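Local coordinates for hypothetical protein PA2201 (Pseudomonas aeruginosa, PDB 2FEF) that is of unknown function but probably acts as an immunity protein against a PoNe-type DNase toxin, at residues B[89-94]-B[254-259]; B[82-87]-B[149-154]. All blocks are in the same frame, centred on the assembly; numbering follows the deposited sequence.

Contact 1 of 2, residues B[89-94]-B[254-259]; sequences KAIDRG and GWWAME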
ATOM      1  N   LYS B  89       9.773  14.529   4.942  1.00 24.02           N
ATOM      2  CA  LYS B  89      10.843  13.944   4.145  1.00 24.08           C
ATOM      3  C   LYS B  89      11.479  14.966   3.189  1.00 24.77           C
ATOM      4  O   LYS B  89      12.697  14.964   2.957  1.00 24.71           O
ATOM      5  CB  LYS B  89      10.267  12.774   3.353  1.00 24.71           C
ATOM      6  CG  LYS B  89       9.842  11.632   4.273  1.00 25.38           C
ATOM      7  CD  LYS B  89      11.068  10.874   4.808  1.00 29.13           C
ATOM      8  CE  LYS B  89      10.662  10.030   6.006  1.00 32.18           C
ATOM      9  NZ  LYS B  89      11.895   9.379   6.559  1.00 35.96           N
ATOM     10  N   ALA B  90      10.647  15.835   2.609  1.00 24.03           N
ATOM     11  CA  ALA B  90      11.154  16.853   1.689  1.00 25.19           C
ATOM     12  C   ALA B  90      12.062  17.882   2.428  1.00 24.59           C
ATOM     13  O   ALA B  90      13.073  18.329   1.895  1.00 25.73           O
ATOM     14  CB  ALA B  90       9.978  17.550   1.024  1.00 24.15           C
ATOM     15  N   ILE B  91      11.692  18.252   3.643  1.00 24.75           N
ATOM     16  CA  ILE B  91      12.563  19.078   4.498  1.00 24.72           C
ATOM     17  C   ILE B  91      13.930  18.393   4.743  1.00 25.19           C
ATOM     18  O   ILE B  91      15.027  18.991   4.515  1.00 23.76           O
ATOM     19  CB  ILE B  91      11.895  19.417   5.884  1.00 24.05           C
ATOM     20  CG1 ILE B  91      10.557  20.160   5.665  1.00 23.22           C
ATOM     21  CG2 ILE B  91      12.905  20.315   6.724  1.00 24.88           C
ATOM     22  CD1 ILE B  91       9.695  20.280   6.920  1.00 25.83           C
ATOM     23  N   ASP B  92      13.885  17.140   5.198  1.00 25.71           N
ATOM     24  CA  ASP B  92      15.139  16.343   5.369  1.00 27.12           C
ATOM     25  C   ASP B  92      16.028  16.363   4.118  1.00 27.23           C
ATOM     26  O   ASP B  92      17.257  16.514   4.199  1.00 27.86           O
ATOM     27  CB  ASP B  92      14.797  14.877   5.648  1.00 26.48           C
ATOM     28  CG  ASP B  92      14.377  14.601   7.089  1.00 29.22           C
ATOM     29  OD1 ASP B  92      14.428  15.510   7.943  1.00 29.99           O
ATOM     30  OD2 ASP B  92      13.947  13.432   7.348  1.00 28.34           O
ATOM     31  N   ARG B  93      15.388  16.235   2.952  1.00 27.07           N
ATOM     32  CA  ARG B  93      16.100  16.052   1.689  1.00 26.51           C
ATOM     33  C   ARG B  93      16.796  17.325   1.217  1.00 25.87           C
ATOM     34  O   ARG B  93      17.662  17.265   0.341  1.00 26.49           O
ATOM     35  CB  ARG B  93      15.145  15.566   0.586  1.00 26.87           C
ATOM     36  CG  ARG B  93      15.855  15.263  -0.758  1.00 26.79           C
ATOM     37  CD  ARG B  93      16.891  14.157  -0.603  1.00 27.55           C
ATOM     38  NE  ARG B  93      17.640  13.918  -1.850  1.00 28.63           N
ATOM     39  CZ  ARG B  93      18.625  14.688  -2.303  1.00 29.17           C
ATOM     40  NH1 ARG B  93      19.027  15.757  -1.601  1.00 28.24           N
ATOM     41  NH2 ARG B  93      19.223  14.375  -3.465  1.00 28.77           N
ATOM     42  N   GLY B  94      16.397  18.472   1.759  1.00 25.73           N
ATOM     43  CA  GLY B  94      17.019  19.745   1.362  1.00 25.83           C
ATOM     44  C   GLY B  94      16.258  20.476   0.262  1.00 26.27           C
ATOM     45  O   GLY B  94      16.789  21.420  -0.316  1.00 26.32           O
ATOM     46  N   GLY B 254       9.763  15.241  13.545  1.00 25.54           N
ATOM     47  CA  GLY B 254      11.076  14.593  13.437  1.00 25.67           C
ATOM     48  C   GLY B 254      12.205  15.360  14.123  1.00 26.21           C
ATOM     49  O   GLY B 254      12.118  15.725  15.306  1.00 27.34           O
ATOM     50  N   TRP B 255      13.254  15.610  13.349  1.00 24.37           N
ATOM     51  CA  TRP B 255      14.499  16.237  13.802  1.00 24.44           C
ATOM     52  C   TRP B 255      14.370  17.737  14.092  1.00 24.44           C
ATOM     53  O   TRP B 255      15.193  18.314  14.793  1.00 24.51           O
ATOM     54  CB  TRP B 255      15.493  16.033  12.661  1.00 24.65           C
ATOM     55  CG  TRP B 255      16.900  16.516  12.809  1.00 22.91           C
ATOM     56  CD1 TRP B 255      17.433  17.661  12.311  1.00 24.09           C
ATOM     57  CD2 TRP B 255      17.956  15.809  13.438  1.00 25.75           C
ATOM     58  NE1 TRP B 255      18.770  17.720  12.590  1.00 23.91           N
ATOM     59  CE2 TRP B 255      19.124  16.579  13.280  1.00 24.82           C
ATOM     60  CE3 TRP B 255      18.036  14.580  14.104  1.00 26.84           C
ATOM     61  CZ2 TRP B 255      20.355  16.178  13.795  1.00 27.76           C
ATOM     62  CZ3 TRP B 255      19.269  14.176  14.606  1.00 24.76           C
ATOM     63  CH2 TRP B 255      20.410  14.975  14.450  1.00 25.98           C
ATOM     64  N   TRP B 256      13.349  18.373  13.528  1.00 23.87           N
ATOM     65  CA  TRP B 256      13.377  19.822  13.334  1.00 24.06           C
ATOM     66  C   TRP B 256      12.735  20.641  14.432  1.00 23.65           C
ATOM     67  O   TRP B 256      11.594  20.427  14.785  1.00 23.98           O
ATOM     68  CB  TRP B 256      12.733  20.168  11.972  1.00 23.38           C
ATOM     69  CG  TRP B 256      13.485  19.454  10.897  1.00 24.15           C
ATOM     70  CD1 TRP B 256      13.059  18.382  10.160  1.00 23.83           C
ATOM     71  CD2 TRP B 256      14.823  19.716  10.504  1.00 23.33           C
ATOM     72  NE1 TRP B 256      14.065  17.962   9.329  1.00 21.99           N
ATOM     73  CE2 TRP B 256      15.159  18.772   9.510  1.00 22.01           C
ATOM     74  CE3 TRP B 256      15.784  20.659  10.909  1.00 22.52           C
ATOM     75  CZ2 TRP B 256      16.407  18.738   8.899  1.00 22.75           C
ATOM     76  CZ3 TRP B 256      17.035  20.625  10.307  1.00 24.81           C
ATOM     77  CH2 TRP B 256      17.335  19.675   9.309  1.00 25.38           C
ATOM     78  N   ALA B 257      13.479  21.628  14.928  1.00 23.92           N
ATOM     79  CA  ALA B 257      12.918  22.630  15.820  1.00 24.10           C
ATOM     80  C   ALA B 257      12.098  23.624  15.022  1.00 25.18           C
ATOM     81  O   ALA B 257      12.475  24.785  14.882  1.00 24.56           O
ATOM     82  CB  ALA B 257      14.063  23.376  16.579  1.00 22.82           C
HETATM   83  N   MSE B 258      10.945  23.169  14.543  1.00 26.51           N
HETATM   84  CA  MSE B 258      10.035  23.961  13.697  1.00 28.94           C
HETATM   85  C   MSE B 258       9.449  25.107  14.467  1.00 26.60           C
HETATM   86  O   MSE B 258       9.200  26.167  13.900  1.00 26.41           O
HETATM   87  CB  MSE B 258       8.838  23.063  13.331  1.00 28.85           C
HETATM   88  CG  MSE B 258       9.252  22.030  12.412  1.00 31.93           C
HETATM   89 SE   MSE B 258       7.638  21.003  11.942  1.00 39.62          SE
HETATM   90  CE  MSE B 258       8.620  19.887  10.721  1.00 31.88           C
ATOM     91  N   GLU B 259       9.210  24.884  15.763  1.00 25.55           N
ATOM     92  CA  GLU B 259       8.648  25.925  16.609  1.00 24.95           C
ATOM     93  C   GLU B 259       9.623  27.115  16.778  1.00 25.48           C
ATOM     94  O   GLU B 259       9.228  28.262  16.588  1.00 25.01           O
ATOM     95  CB  GLU B 259       8.148  25.382  17.959  1.00 25.13           C
ATOM     96  CG  GLU B 259       9.152  25.018  19.091  1.00 24.90           C
ATOM     97  CD  GLU B 259      10.067  23.854  18.795  1.00 27.11           C
ATOM     98  OE1 GLU B 259      10.800  23.923  17.780  1.00 31.82           O
ATOM     99  OE2 GLU B 259      10.163  22.914  19.613  1.00 27.66           O
TER
HETATM  100  O   HOH W   1      13.304  14.649  10.513  1.00 24.23           O

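Contact 2 of 2, residues B[82-87]-B[149-154]; sequences NASTLL and ALQLLA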
ATOM      1  N   ASN B  82      -0.121  11.268   5.556  1.00 24.96           N
ATOM      2  CA  ASN B  82       0.910  10.901   4.578  1.00 25.11           C
ATOM      3  C   ASN B  82       1.481  12.119   3.871  1.00 24.07           C
ATOM      4  O   ASN B  82       2.691  12.172   3.547  1.00 23.84           O
ATOM      5  CB  ASN B  82       0.325   9.934   3.525  1.00 24.80           C
ATOM      6  CG  ASN B  82      -0.083   8.567   4.102  1.00 26.33           C
ATOM      7  OD1 ASN B  82       0.336   8.136   5.208  1.00 26.49           O
ATOM      8  ND2 ASN B  82      -0.923   7.874   3.341  1.00 24.05           N
ATOM      9  N   ALA B  83       0.619  13.104   3.604  1.00 24.21           N
ATOM     10  CA  ALA B  83       1.106  14.371   3.034  1.00 25.01           C
ATOM     11  C   ALA B  83       1.974  15.124   4.032  1.00 24.58           C
ATOM     12  O   ALA B  83       2.967  15.721   3.641  1.00 25.04           O
ATOM     13  CB  ALA B  83      -0.056  15.277   2.535  1.00 24.57           C
ATOM     14  N   SER B  84       1.613  15.118   5.307  1.00 24.60           N
ATOM     15  CA  SER B  84       2.522  15.688   6.336  1.00 25.63           C
ATOM     16  C   SER B  84       3.908  14.978   6.377  1.00 24.57           C
ATOM     17  O   SER B  84       4.923  15.631   6.555  1.00 24.45           O
ATOM     18  CB  SER B  84       1.862  15.632   7.728  1.00 25.79           C
ATOM     19  OG  SER B  84       0.881  16.665   7.832  1.00 27.39           O
ATOM     20  N   THR B  85       3.915  13.647   6.265  1.00 25.49           N
ATOM     21  CA  THR B  85       5.176  12.878   6.258  1.00 25.18           C
ATOM     22  C   THR B  85       5.946  13.189   4.999  1.00 24.93           C
ATOM     23  O   THR B  85       7.140  13.399   5.047  1.00 24.14           O
ATOM     24  CB  THR B  85       4.935  11.368   6.462  1.00 25.67           C
ATOM     25  OG1 THR B  85       4.054  11.196   7.581  1.00 24.59           O
ATOM     26  CG2 THR B  85       6.239  10.657   6.729  1.00 26.21           C
ATOM     27  N   LEU B  86       5.256  13.304   3.874  1.00 24.52           N
ATOM     28  CA  LEU B  86       5.933  13.713   2.638  1.00 24.60           C
ATOM     29  C   LEU B  86       6.632  15.049   2.837  1.00 24.71           C
ATOM     30  O   LEU B  86       7.790  15.223   2.434  1.00 23.91           O
ATOM     31  CB  LEU B  86       4.920  13.813   1.476  1.00 24.68           C
ATOM     32  CG  LEU B  86       5.609  13.835   0.102  1.00 25.94           C
ATOM     33  CD1 LEU B  86       6.120  12.471  -0.332  1.00 22.30           C
ATOM     34  CD2 LEU B  86       4.646  14.406  -0.974  1.00 28.09           C
ATOM     35  N   LEU B  87       5.927  16.005   3.458  1.00 23.88           N
ATOM     36  CA  LEU B  87       6.525  17.334   3.699  1.00 24.14           C
ATOM     37  C   LEU B  87       7.794  17.191   4.551  1.00 23.37           C
ATOM     38  O   LEU B  87       8.843  17.728   4.213  1.00 24.82           O
ATOM     39  CB  LEU B  87       5.498  18.273   4.371  1.00 23.56           C
ATOM     40  CG  LEU B  87       6.041  19.690   4.695  1.00 24.91           C
ATOM     41  CD1 LEU B  87       6.619  20.347   3.500  1.00 27.80           C
ATOM     42  CD2 LEU B  87       4.887  20.514   5.258  1.00 24.70           C
ATOM     43  N   ALA B 149      -0.259  19.181  14.250  1.00 24.96           N
ATOM     44  CA  ALA B 149      -0.771  20.561  14.403  1.00 24.72           C
ATOM     45  C   ALA B 149       0.434  21.533  14.443  1.00 24.85           C
ATOM     46  O   ALA B 149       0.404  22.617  13.835  1.00 24.22           O
ATOM     47  CB  ALA B 149      -1.624  20.698  15.661  1.00 24.24           C
ATOM     48  N   LEU B 150       1.489  21.127  15.141  1.00 24.51           N
ATOM     49  CA  LEU B 150       2.748  21.908  15.177  1.00 25.03           C
ATOM     50  C   LEU B 150       3.243  22.111  13.742  1.00 25.60           C
ATOM     51  O   LEU B 150       3.561  23.237  13.353  1.00 27.13           O
ATOM     52  CB  LEU B 150       3.835  21.179  16.008  1.00 23.89           C
ATOM     53  CG  LEU B 150       5.242  21.817  15.942  1.00 25.53           C
ATOM     54  CD1 LEU B 150       5.166  23.239  16.498  1.00 22.58           C
ATOM     55  CD2 LEU B 150       6.175  20.936  16.747  1.00 22.96           C
ATOM     56  N   GLN B 151       3.312  21.022  12.959  1.00 25.58           N
ATOM     57  CA  GLN B 151       3.777  21.127  11.571  1.00 26.04           C
ATOM     58  C   GLN B 151       2.890  22.102  10.764  1.00 24.84           C
ATOM     59  O   GLN B 151       3.388  22.945  10.020  1.00 23.84           O
ATOM     60  CB  GLN B 151       3.741  19.748  10.857  1.00 25.74           C
ATOM     61  CG  GLN B 151       4.410  19.837   9.455  1.00 28.10           C
ATOM     62  CD  GLN B 151       4.057  18.681   8.555  1.00 29.25           C
ATOM     63  OE1 GLN B 151       2.932  18.601   8.047  1.00 29.80           O
ATOM     64  NE2 GLN B 151       5.026  17.791   8.325  1.00 27.02           N
ATOM     65  N   LEU B 152       1.573  21.965  10.898  1.00 23.93           N
ATOM     66  CA  LEU B 152       0.663  22.802  10.098  1.00 23.76           C
ATOM     67  C   LEU B 152       0.869  24.288  10.393  1.00 24.14           C
ATOM     68  O   LEU B 152       0.898  25.108   9.457  1.00 24.89           O
ATOM     69  CB  LEU B 152      -0.799  22.405  10.345  1.00 24.18           C
ATOM     70  CG  LEU B 152      -1.172  21.117   9.605  1.00 23.13           C
ATOM     71  CD1 LEU B 152      -2.556  20.653  10.202  1.00 27.26           C
ATOM     72  CD2 LEU B 152      -1.227  21.356   8.112  1.00 26.05           C
ATOM     73  N   LEU B 153       1.006  24.647  11.668  1.00 22.71           N
ATOM     74  CA  LEU B 153       1.139  26.068  12.007  1.00 24.79           C
ATOM     75  C   LEU B 153       2.556  26.537  11.738  1.00 24.48           C
ATOM     76  O   LEU B 153       2.741  27.551  11.074  1.00 24.42           O
ATOM     77  CB  LEU B 153       0.700  26.374  13.456  1.00 24.51           C
ATOM     78  CG  LEU B 153      -0.809  26.598  13.635  1.00 26.90           C
ATOM     79  CD1 LEU B 153      -1.661  25.463  13.010  1.00 27.48           C
ATOM     80  CD2 LEU B 153      -1.182  26.795  15.077  1.00 26.74           C
ATOM     81  N   ALA B 154       3.557  25.791  12.225  1.00 24.75           N
ATOM     82  CA  ALA B 154       4.959  26.247  12.059  1.00 24.31           C
ATOM     83  C   ALA B 154       5.387  26.278  10.592  1.00 24.62           C
ATOM     84  O   ALA B 154       6.095  27.223  10.160  1.00 24.45           O
ATOM     85  CB  ALA B 154       5.916  25.364  12.892  1.00 24.28           C
TER

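Contact 1 of 2, residues B[89-94]-B[254-259]
Asp92 and Trp256 carry the polar part of this contact. The indole N-H of Trp256 points at the carboxylate, and NE1 lies 2.8 Å from Asp92 OD1 with an N-H...O angle of 158°. OD1 sits close to the ring plane and is approached nearly along its own C-O bond, while the carboxylate as a whole is turned 50° from the indole. The same oxygen accepts from a water, whose oxygen lies 3.0 Å from Trp255 N and accepts from it. OD1 thus accepts from the indole and from the water, and the water links it to the backbone N of Trp255. The second oxygen, OD2, forms a salt bridge with Arg31, an arrangement that would favour the charged carboxylate and fix its rotation.

The apolar part is a CH-pi contact. Ile91 CG2 lies 3.9 Å from the centroid of the five-membered ring of Trp256, 17° off the ring normal. This branch stands anti to the backbone N, which projects it over the indole. The opposite face, toward its rim, meets CD1 of the Trp255 ring, so the indole is held between two groups. The other branch of Ile91 ends at CD1, 4.0 Å from CE of Met258, a selenomethionine, whose extended chain reaches back toward it.

Gly94 closes helix 66-93 in a Schellman motif just beyond these residues, and Ala257 is the N-cap of helix 258-267. The contact thus joins the C-terminal end of helix 66-93 to the loop that leads into helix 258-267 and to that helix's first turn, with Met155 of helix 146-158 touching both Ile91 and Met258, and Leu100 of helix 97-127 packing on Ile91.

Contact 2 of 2, residues B[82-87]-B[149-154]
With CG anti to the backbone N (chi1 -172°) and the chain extended beyond it, Gln151 reaches straight across to Ser84, whose OG is turned beside its own backbone N to meet it. The result is a pair of hydrogen bonds from one glutamine amide, set in helix-helix packing of an all-helical fold: one glutamine from helix 146-158 grips both the side chain and the backbone of one serine on helix 66-93.

The amide nitrogen NE2 donates to Ser84 O at 2.8 Å, with an N-H...O angle of 168°. That oxygen lies almost in the amide plane, although the donor is tilted 32° from the plane of the Ser84 carbonyl. On the other end, Ser84 OG donates to Gln151 OE1 over 2.8 Å. Because the two bonds use opposite ends of the amide, they fix its flip as well as its position.

Further partners satisfy these buried polar groups: Gln151 NE2 also donates to Ala252 O, and Trp111 NE1 of helix 97-127 is bonded to Ser84 OG. One turn along helix 66-93, Leu87 packs on the same amide, where its methyl CD2 lies 3.9 Å from Gln151 CD.

Overall arrangement
Both contacts use helix 66-93. Contact 2 takes its 82-87 turns, near the centre of the chain, and contact 1 takes its C-terminal end; their centres are about 10 Å apart. Their second segments also meet: Met258 SE lies 3.9 Å from Gln151 CA, and Met258 O lies 3.5 Å from Ala154 CB. Glu259 CB adds a packing contact at 4.0 Å with Leu150 CD1. Helices 66-93, 146-158 and 258-267 are thereby joined pairwise. Along the chain the segments alternate, and contact 1 ties the N-terminal family region to the C-terminal PoNi region. No ligand or active site is known for this protein; both contacts are buried and join helices through hydrogen bonds as well as packing.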